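Beta-lactamase-related domain-containing protein (Bacteroides dorei DSM 17855, PDB 5TGF) is of unconfirmed function but probably acts as a serine hydrolase of the beta-lactamase and penicillin-binding-protein superfamily, and binds calcium. Local coordinates at residues Leu179-Ser184 with Leu207-Arg212; Thr52-Ala57 with Phe305-Val310; Asp93-Ile98 with Glu131-Asp136. All blocks are in the same frame, centred on the assembly; numbering follows the deposited sequence.

Interactions 1 and 2 are neighbours, their centres about 13 Å apart, and they touch: Tyr210 and Leu207 of helix 207-218 pack on Phe305, and His183 lies against Lys53. Interaction 2 includes strand 302-307 of the six-stranded antiparallel sheet, and helix 207-218 of interaction 1 packs on the same sheet. Along the chain, interaction 2 closes a long loop, holding interaction 3 and then interaction 1. Interaction 3 is centred about 35 Å from interaction 1 and about 33 Å from interaction 2, across the centre of the chain. The first two thus gather around the sheet and its covering helix; the third ties the 3-10 turn of 93-98 to helix 125-133 and the residues after it.

Interaction 1 of 3, residues Leu179-Ser184 with Leu207-Arg212; sequences LGMTHS and LNDYIR
Asp209, on the first turn of helix 207-218, turns its carboxylate into the loop that follows helix 167-179 and is gripped by three donors. Asp209 OD2 takes two: Ser184 OG at 2.7 Å on the anti lone pair and His183 N at 2.8 Å on the syn one. Asp209 OD1 accepts Thr182 N at 3.1 Å, a donor lying 33° out of the carboxylate plane. A water joins His183 ND1 to Asp209 OD1, the latter bond being weak. One helical turn on, Arg212 NH1 donates to Leu179 O at 3.1 Å, nearly in the guanidinium plane, while Gly180 O lies over one face of that group. Gly180, the first residue past helix 167-179, has positive phi and completes a Schellman motif. Between the two polar sites, selenomethionine Met181 lies against the helix backbone, its CG 3.3 Å from Asp209 O; a bend at chi3 (77°) brings CE to the same carbonyl. Met181 also touches Phe171 and Ala176 of helix 167-179, and Ser184 OG also bonds Thr205 OG1. With three bonds crossing to it, the buried carboxylate is fixed in rotation, and these donors would be expected to stabilise its negative charge.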
loop_
_atom_site.group_PDB
_atom_site.type_symbol
_atom_site.label_atom_id
_atom_site.label_comp_id
_atom_site.label_asym_id
_atom_site.label_seq_id
_atom_site.Cartn_x
_atom_site.Cartn_y
_atom_site.Cartn_z
ATOM N N LEU A 179 -4.826 9.939 14.107
ATOM C CA LEU A 179 -3.353 9.858 14.105
ATOM C C LEU A 179 -2.631 11.203 13.968
ATOM O O LEU A 179 -1.409 11.261 14.023
ATOM C CB LEU A 179 -2.871 8.902 13.004
ATOM C CG LEU A 179 -3.252 7.437 13.242
ATOM C CD1 LEU A 179 -2.801 6.560 12.091
ATOM C CD2 LEU A 179 -2.733 6.895 14.568
ATOM N N GLY A 180 -3.367 12.281 13.721
ATOM C CA GLY A 180 -2.760 13.568 13.498
ATOM C C GLY A 180 -2.032 13.701 12.164
ATOM O O GLY A 180 -1.076 14.477 12.045
HETATM N N MSE A 181 -2.484 12.949 11.154
HETATM C CA MSE A 181 -1.991 13.118 9.797
HETATM C C MSE A 181 -2.707 14.339 9.218
HETATM O O MSE A 181 -3.910 14.298 9.016
HETATM C CB MSE A 181 -2.279 11.873 8.956
HETATM C CG MSE A 181 -1.477 10.643 9.424
HETATM SE SE MSE A 181 -2.276 9.052 8.563
HETATM C CE MSE A 181 -1.529 9.228 6.764
ATOM N N THR A 182 -2.001 15.421 8.954
ATOM C CA THR A 182 -2.710 16.664 8.554
ATOM C C THR A 182 -2.538 17.105 7.129
ATOM O O THR A 182 -3.157 18.102 6.722
ATOM C CB THR A 182 -2.321 17.845 9.455
ATOM O OG1 THR A 182 -0.911 17.986 9.444
ATOM C CG2 THR A 182 -2.843 17.579 10.883
ATOM N N HIS A 183 -1.733 16.397 6.345
ATOM C CA HIS A 183 -1.511 16.797 4.971
ATOM C C HIS A 183 -1.687 15.624 4.001
ATOM O O HIS A 183 -0.959 15.537 3.027
ATOM C CB HIS A 183 -0.089 17.371 4.831
ATOM C CG HIS A 183 0.154 18.587 5.667
ATOM N ND1 HIS A 183 0.882 18.551 6.835
ATOM C CD2 HIS A 183 -0.268 19.867 5.526
ATOM C CE1 HIS A 183 0.908 19.761 7.374
ATOM N NE2 HIS A 183 0.202 20.570 6.611
ATOM N N SER A 184 -2.587 14.698 4.302
ATOM C CA SER A 184 -2.805 13.541 3.453
ATOM C C SER A 184 -4.194 13.517 2.832
ATOM O O SER A 184 -5.162 13.944 3.462
ATOM C CB SER A 184 -2.576 12.257 4.244
ATOM O OG SER A 184 -1.237 12.181 4.670
ATOM N N LEU A 207 6.260 12.638 4.613
ATOM C CA LEU A 207 7.034 11.777 5.482
ATOM C C LEU A 207 6.441 11.740 6.896
ATOM O O LEU A 207 6.232 10.637 7.432
ATOM C CB LEU A 207 8.480 12.235 5.568
ATOM C CG LEU A 207 9.366 11.426 6.537
ATOM C CD1 LEU A 207 9.545 10.008 6.003
ATOM C CD2 LEU A 207 10.704 12.092 6.814
ATOM N N ASN A 208 6.116 12.918 7.464
ATOM C CA ASN A 208 5.642 12.992 8.846
ATOM C C ASN A 208 4.290 12.309 8.997
ATOM O O ASN A 208 4.099 11.557 9.938
ATOM C CB ASN A 208 5.576 14.449 9.346
ATOM C CG ASN A 208 6.956 15.067 9.531
ATOM O OD1 ASN A 208 7.960 14.355 9.673
ATOM N ND2 ASN A 208 7.025 16.404 9.469
ATOM N N ASP A 209 3.385 12.506 8.036
ATOM C CA ASP A 209 2.090 11.849 8.072
ATOM C C ASP A 209 2.225 10.331 8.004
ATOM O O ASP A 209 1.622 9.618 8.806
ATOM C CB ASP A 209 1.191 12.339 6.949
ATOM C CG ASP A 209 0.508 13.647 7.277
ATOM O OD1 ASP A 209 0.848 14.300 8.314
ATOM O OD2 ASP A 209 -0.387 14.001 6.489
ATOM N N TYR A 210 2.986 9.815 7.038
ATOM C CA TYR A 210 2.980 8.373 6.816
ATOM C C TYR A 210 3.715 7.622 7.941
ATOM O O TYR A 210 3.362 6.499 8.292
ATOM C CB TYR A 210 3.616 8.035 5.440
ATOM C CG TYR A 210 3.161 6.726 4.846
ATOM C CD1 TYR A 210 3.645 5.516 5.327
ATOM C CD2 TYR A 210 2.289 6.686 3.761
ATOM C CE1 TYR A 210 3.279 4.317 4.750
ATOM C CE2 TYR A 210 1.872 5.476 3.225
ATOM C CZ TYR A 210 2.362 4.302 3.719
ATOM O OH TYR A 210 1.925 3.103 3.213
ATOM N N ILE A 211 4.713 8.263 8.532
ATOM C CA ILE A 211 5.381 7.686 9.704
ATOM C C ILE A 211 4.381 7.476 10.860
ATOM O O ILE A 211 4.492 6.503 11.584
ATOM C CB ILE A 211 6.593 8.573 10.116
ATOM C CG1 ILE A 211 7.803 8.250 9.219
ATOM C CG2 ILE A 211 7.026 8.338 11.560
ATOM C CD1 ILE A 211 8.441 6.877 9.485
ATOM N N ARG A 212 3.432 8.396 11.043
ATOM C CA ARG A 212 2.387 8.207 12.072
ATOM C C ARG A 212 1.538 6.986 11.816
ATOM O O ARG A 212 1.219 6.217 12.757
ATOM C CB ARG A 212 1.478 9.445 12.223
ATOM C CG ARG A 212 2.206 10.706 12.667
ATOM C CD ARG A 212 1.376 11.944 12.364
ATOM N NE ARG A 212 2.037 13.133 12.874
ATOM C CZ ARG A 212 1.817 13.658 14.068
ATOM N NH1 ARG A 212 0.895 13.159 14.859
ATOM N NH2 ARG A 212 2.509 14.704 14.454
HETATM O O HOH W 1 3.083 16.539 7.283
#

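Interaction 2 of 3, residues Thr52-Ala57 with Phe305-Val310; sequences TKVYVA and FFIAHV
Strand 302-307, next to strand 28-35 in the large antiparallel sheet, and the residues that follow it run past the short strand 54-55, meeting it through side chains and a water. Val54 and Ile307 reach toward each other tip to tip, with Val54 CB 3.7 Å from Ile307 CD1. Ile307 runs out with CG1 anti to its backbone N (chi1 -165°) and CD1 extended beyond it, which carries the methyl across to the valine. Val56 CG1 comes in at an angle, 3.9 Å from Ile307 CG1, and also meets the edge of the Phe305 ring at CZ (4.4 Å). Val54 CG1 meets His309 CB obliquely at 4.0 Å. Tyr55 O sits at the edge of the His309 ring, 3.4 Å from CD2. A water donates to Tyr55 O (2.9 Å) and to Ala308 O (2.7 Å). The imidazole is fixed by His309 ND1 donating to Val310 O at 2.9 Å and by His309 NE2 bonding His195 NE2. Strand 54-55 pairs with strand 204-205, and Phe305 stacks on Tyr210. The join is therefore largely apolar, with one water donating to a backbone carbonyl of each segment.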
loop_
_atom_site.group_PDB
_atom_site.type_symbol
_atom_site.label_atom_id
_atom_site.label_comp_id
_atom_site.label_asym_id
_atom_site.label_seq_id
_atom_site.Cartn_x
_atom_site.Cartn_y
_atom_site.Cartn_z
ATOM N N THR A 52 6.876 17.990 3.035
ATOM C CA THR A 52 6.674 18.051 1.586
ATOM C C THR A 52 5.629 17.061 1.133
ATOM O O THR A 52 5.739 15.884 1.433
ATOM C CB THR A 52 7.978 17.793 0.837
ATOM O OG1 THR A 52 8.936 18.801 1.180
ATOM C CG2 THR A 52 7.780 17.825 -0.680
ATOM N N LYS A 53 4.563 17.544 0.495
ATOM C CA LYS A 53 3.530 16.661 0.018
ATOM C C LYS A 53 3.956 15.984 -1.285
ATOM O O LYS A 53 4.484 16.650 -2.184
ATOM C CB LYS A 53 2.213 17.421 -0.175
ATOM C CG LYS A 53 1.551 17.771 1.130
ATOM C CD LYS A 53 0.304 18.605 0.910
ATOM C CE LYS A 53 -0.865 17.740 0.481
ATOM N NZ LYS A 53 -1.985 18.581 -0.005
ATOM N N VAL A 54 3.742 14.671 -1.368
ATOM C CA VAL A 54 4.148 13.889 -2.518
ATOM C C VAL A 54 3.025 12.929 -2.881
ATOM O O VAL A 54 2.412 12.296 -2.001
ATOM C CB VAL A 54 5.438 13.081 -2.230
ATOM C CG1 VAL A 54 5.885 12.350 -3.482
ATOM C CG2 VAL A 54 6.576 13.956 -1.731
ATOM N N TYR A 55 2.775 12.786 -4.180
ATOM C CA TYR A 55 1.912 11.702 -4.681
ATOM C C TYR A 55 2.676 10.377 -4.684
ATOM O O TYR A 55 3.658 10.236 -5.396
ATOM C CB TYR A 55 1.438 12.023 -6.084
ATOM C CG TYR A 55 0.413 13.129 -6.085
ATOM C CD1 TYR A 55 -0.895 12.857 -5.726
ATOM C CD2 TYR A 55 0.772 14.451 -6.375
ATOM C CE1 TYR A 55 -1.835 13.881 -5.611
ATOM C CE2 TYR A 55 -0.176 15.486 -6.293
ATOM C CZ TYR A 55 -1.444 15.187 -5.867
ATOM O OH TYR A 55 -2.429 16.153 -5.790
ATOM N N VAL A 56 2.278 9.461 -3.813
ATOM C CA VAL A 56 3.100 8.245 -3.530
ATOM C C VAL A 56 2.557 6.969 -4.166
ATOM O O VAL A 56 3.095 5.845 -3.960
ATOM C CB VAL A 56 3.258 8.008 -2.020
ATOM C CG1 VAL A 56 4.015 9.178 -1.398
ATOM C CG2 VAL A 56 1.926 7.789 -1.336
ATOM N N ALA A 57 1.521 7.125 -4.977
ATOM C CA ALA A 57 0.988 6.001 -5.763
ATOM C C ALA A 57 0.649 4.798 -4.892
ATOM O O ALA A 57 -0.052 4.969 -3.897
ATOM C CB ALA A 57 1.965 5.666 -6.873
ATOM N N PHE A 305 10.221 4.833 6.277
ATOM C CA PHE A 305 9.564 5.326 5.073
ATOM C C PHE A 305 10.552 6.199 4.339
ATOM O O PHE A 305 11.128 7.130 4.930
ATOM C CB PHE A 305 8.306 6.097 5.432
ATOM C CG PHE A 305 7.525 6.599 4.236
ATOM C CD1 PHE A 305 7.305 5.771 3.137
ATOM C CD2 PHE A 305 6.872 7.816 4.284
ATOM C CE1 PHE A 305 6.522 6.172 2.070
ATOM C CE2 PHE A 305 6.101 8.242 3.219
ATOM C CZ PHE A 305 5.939 7.433 2.097
ATOM N N PHE A 306 10.782 5.886 3.067
ATOM C CA PHE A 306 11.456 6.809 2.144
ATOM C C PHE A 306 10.408 7.390 1.194
ATOM O O PHE A 306 9.661 6.635 0.501
ATOM C CB PHE A 306 12.542 6.068 1.351
ATOM C CG PHE A 306 13.140 6.853 0.223
ATOM C CD1 PHE A 306 14.067 7.879 0.468
ATOM C CD2 PHE A 306 12.853 6.537 -1.091
ATOM C CE1 PHE A 306 14.661 8.562 -0.594
ATOM C CE2 PHE A 306 13.419 7.225 -2.136
ATOM C CZ PHE A 306 14.309 8.264 -1.886
ATOM N N ILE A 307 10.354 8.727 1.133
ATOM C CA ILE A 307 9.394 9.423 0.272
ATOM C C ILE A 307 10.140 10.259 -0.779
ATOM O O ILE A 307 11.137 10.942 -0.491
ATOM C CB ILE A 307 8.392 10.265 1.074
ATOM C CG1 ILE A 307 7.204 10.676 0.215
ATOM C CG2 ILE A 307 9.066 11.466 1.720
ATOM C CD1 ILE A 307 6.122 11.412 1.015
ATOM N N ALA A 308 9.680 10.140 -2.022
ATOM C CA ALA A 308 10.262 10.759 -3.165
ATOM C C ALA A 308 9.406 10.424 -4.387
ATOM O O ALA A 308 8.534 9.553 -4.306
ATOM C CB ALA A 308 11.691 10.272 -3.374
ATOM N N HIS A 309 9.662 11.113 -5.490
ATOM C CA HIS A 309 8.948 10.869 -6.754
ATOM C C HIS A 309 9.969 10.949 -7.888
ATOM O O HIS A 309 10.543 11.992 -8.165
ATOM C CB HIS A 309 7.788 11.848 -6.973
ATOM C CG HIS A 309 6.865 11.451 -8.089
ATOM N ND1 HIS A 309 7.293 11.300 -9.397
ATOM C CD2 HIS A 309 5.560 11.093 -8.084
ATOM C CE1 HIS A 309 6.280 10.877 -10.143
ATOM N NE2 HIS A 309 5.229 10.726 -9.368
ATOM N N VAL A 310 10.194 9.827 -8.544
ATOM C CA VAL A 310 11.199 9.729 -9.637
ATOM C C VAL A 310 10.902 10.766 -10.717
ATOM O O VAL A 310 9.731 11.150 -10.967
ATOM C CB VAL A 310 11.242 8.268 -10.210
ATOM C CG1 VAL A 310 10.008 8.017 -11.085
ATOM C CG2 VAL A 310 12.525 7.976 -10.980
HETATM O O HOH W 2 6.070 8.749 -5.084
#

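Interaction 3 of 3, residues Asp93-Ile98 with Glu131-Asp136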
loop_
_atom_site.group_PDB
_atom_site.type_symbol
_atom_site.label_atom_id
_atom_site.label_comp_id
_atom_site.label_asym_id
_atom_site.label_seq_id
_atom_site.Cartn_x
_atom_site.Cartn_y
_atom_site.Cartn_z
ATOM N N ASP A 93 -24.148 -10.879 -12.090
ATOM C CA ASP A 93 -22.815 -10.815 -12.675
ATOM C C ASP A 93 -21.944 -11.792 -11.881
ATOM O O ASP A 93 -22.107 -11.956 -10.672
ATOM C CB ASP A 93 -22.308 -9.363 -12.557
ATOM C CG ASP A 93 -21.133 -9.059 -13.476
ATOM O OD1 ASP A 93 -19.986 -9.408 -13.104
ATOM O OD2 ASP A 93 -21.350 -8.469 -14.557
ATOM N N ALA A 94 -21.055 -12.496 -12.557
ATOM C CA ALA A 94 -20.105 -13.365 -11.854
ATOM C C ALA A 94 -19.225 -12.612 -10.837
ATOM O O ALA A 94 -18.754 -13.204 -9.871
ATOM C CB ALA A 94 -19.231 -14.090 -12.865
ATOM N N LYS A 95 -19.007 -11.315 -11.059
ATOM C CA LYS A 95 -18.229 -10.500 -10.134
ATOM C C LYS A 95 -18.912 -10.323 -8.789
ATOM O O LYS A 95 -18.253 -9.925 -7.834
ATOM C CB LYS A 95 -17.968 -9.100 -10.708
ATOM C CG LYS A 95 -17.067 -9.103 -11.933
ATOM C CD LYS A 95 -16.621 -7.706 -12.332
ATOM C CE LYS A 95 -17.775 -6.859 -12.860
ATOM N NZ LYS A 95 -18.384 -7.359 -14.127
ATOM N N GLY A 96 -20.237 -10.487 -8.731
ATOM C CA GLY A 96 -20.965 -10.291 -7.478
ATOM C C GLY A 96 -20.482 -11.199 -6.354
ATOM O O GLY A 96 -20.641 -10.871 -5.172
ATOM N N GLY A 97 -19.914 -12.345 -6.724
ATOM C CA GLY A 97 -19.460 -13.325 -5.739
ATOM C C GLY A 97 -18.032 -13.164 -5.252
ATOM O O GLY A 97 -17.581 -13.915 -4.367
ATOM N N ILE A 98 -17.315 -12.193 -5.819
ATOM C CA ILE A 98 -15.961 -11.876 -5.362
ATOM C C ILE A 98 -15.992 -11.445 -3.894
ATOM O O ILE A 98 -16.887 -10.700 -3.475
ATOM C CB ILE A 98 -15.323 -10.782 -6.245
ATOM C CG1 ILE A 98 -15.168 -11.281 -7.687
ATOM C CG2 ILE A 98 -13.944 -10.389 -5.704
ATOM C CD1 ILE A 98 -14.757 -10.270 -8.745
ATOM N N GLU A 131 -18.725 1.956 -13.968
ATOM C CA GLU A 131 -17.910 1.647 -15.150
ATOM C C GLU A 131 -17.204 0.288 -15.027
ATOM O O GLU A 131 -17.165 -0.487 -15.990
ATOM C CB GLU A 131 -16.899 2.728 -15.436
ATOM C CG GLU A 131 -16.050 2.397 -16.665
ATOM C CD GLU A 131 -15.470 3.606 -17.358
ATOM O OE1 GLU A 131 -15.514 4.715 -16.760
ATOM O OE2 GLU A 131 -14.947 3.445 -18.490
ATOM N N ILE A 132 -16.701 -0.036 -13.836
ATOM C CA ILE A 132 -16.023 -1.314 -13.649
ATOM C C ILE A 132 -17.008 -2.494 -13.823
ATOM O O ILE A 132 -16.633 -3.557 -14.323
ATOM C CB ILE A 132 -15.304 -1.368 -12.290
ATOM C CG1 ILE A 132 -14.203 -0.304 -12.250
ATOM C CG2 ILE A 132 -14.762 -2.784 -12.006
ATOM C CD1 ILE A 132 -13.825 0.079 -10.831
ATOM N N LEU A 133 -18.263 -2.278 -13.457
ATOM C CA LEU A 133 -19.286 -3.330 -13.527
ATOM C C LEU A 133 -19.448 -3.853 -14.960
ATOM O O LEU A 133 -19.698 -5.022 -15.145
ATOM C CB LEU A 133 -20.626 -2.822 -12.981
ATOM C CG LEU A 133 -21.859 -3.732 -13.150
ATOM C CD1 LEU A 133 -21.656 -5.069 -12.464
ATOM C CD2 LEU A 133 -23.091 -3.043 -12.621
ATOM N N SER A 134 -19.249 -2.997 -15.957
ATOM C CA SER A 134 -19.402 -3.366 -17.373
ATOM C C SER A 134 -18.290 -4.268 -17.919
ATOM O O SER A 134 -18.451 -4.843 -18.970
ATOM C CB SER A 134 -19.503 -2.095 -18.241
ATOM O OG SER A 134 -18.229 -1.446 -18.332
ATOM N N LEU A 135 -17.175 -4.414 -17.206
ATOM C CA LEU A 135 -15.987 -5.082 -17.738
ATOM C C LEU A 135 -15.993 -6.576 -17.421
ATOM O O LEU A 135 -16.232 -6.993 -16.295
ATOM C CB LEU A 135 -14.695 -4.459 -17.166
ATOM C CG LEU A 135 -14.455 -2.968 -17.462
ATOM C CD1 LEU A 135 -13.252 -2.458 -16.669
ATOM C CD2 LEU A 135 -14.315 -2.685 -18.959
ATOM N N ASP A 136 -15.650 -7.373 -18.417
ATOM C CA ASP A 136 -15.404 -8.792 -18.220
ATOM C C ASP A 136 -14.245 -9.015 -17.246
ATOM O O ASP A 136 -13.266 -8.215 -17.171
ATOM C CB ASP A 136 -14.990 -9.460 -19.542
ATOM C CG ASP A 136 -16.094 -9.464 -20.585
ATOM O OD1 ASP A 136 -17.297 -9.487 -20.225
ATOM O OD2 ASP A 136 -15.733 -9.505 -21.785
#
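Lys95 crosses from the 3-10 turn at 94-97 to residues 133-135, around the last part of helix 125-133, where its ammonium group is held by two backbone carbonyls. Lys95 NZ donates to Leu133 O at 2.9 Å, approaching from above the carbonyl plane (37° out of it), and to Leu135 O at 3.1 Å, tilted 32° from the plane of that second carbonyl. A third bond, the salt bridge from Lys95 NZ to Asp93 OD1 at 2.8 Å, comes from its own segment. The lysine chain is bent at chi3 (-68°) and chi4, which curls NZ back toward the aspartate while Lys95 CE remains 3.5 Å from Leu133 O. Asp93 OD1 accepts Lys95 N at 3.0 Å on its anti lone pair, closing an Asx turn; one oxygen thus holds both ends of the same lysine. The Asp93 and Leu133 side chains run past each other in opposite directions, Asp93 OD2 4.0 Å from Leu133 CD1. With two backbone carbonyls and a carboxylate around it, the ammonium charge is probably well stabilised. Ser134 OG turns back to Glu131 O at 2.7 Å, in the carbonyl plane, and Ser134 N bonds the same oxygen, while Glu131 forms a salt bridge with Arg118. Farther out, Ile132 and Leu135 pack on helix 150-163, and backbone bonds from Gly96 to Glu84 and from Ile98 to Val83 tie segment 93-98 to helix 83-86.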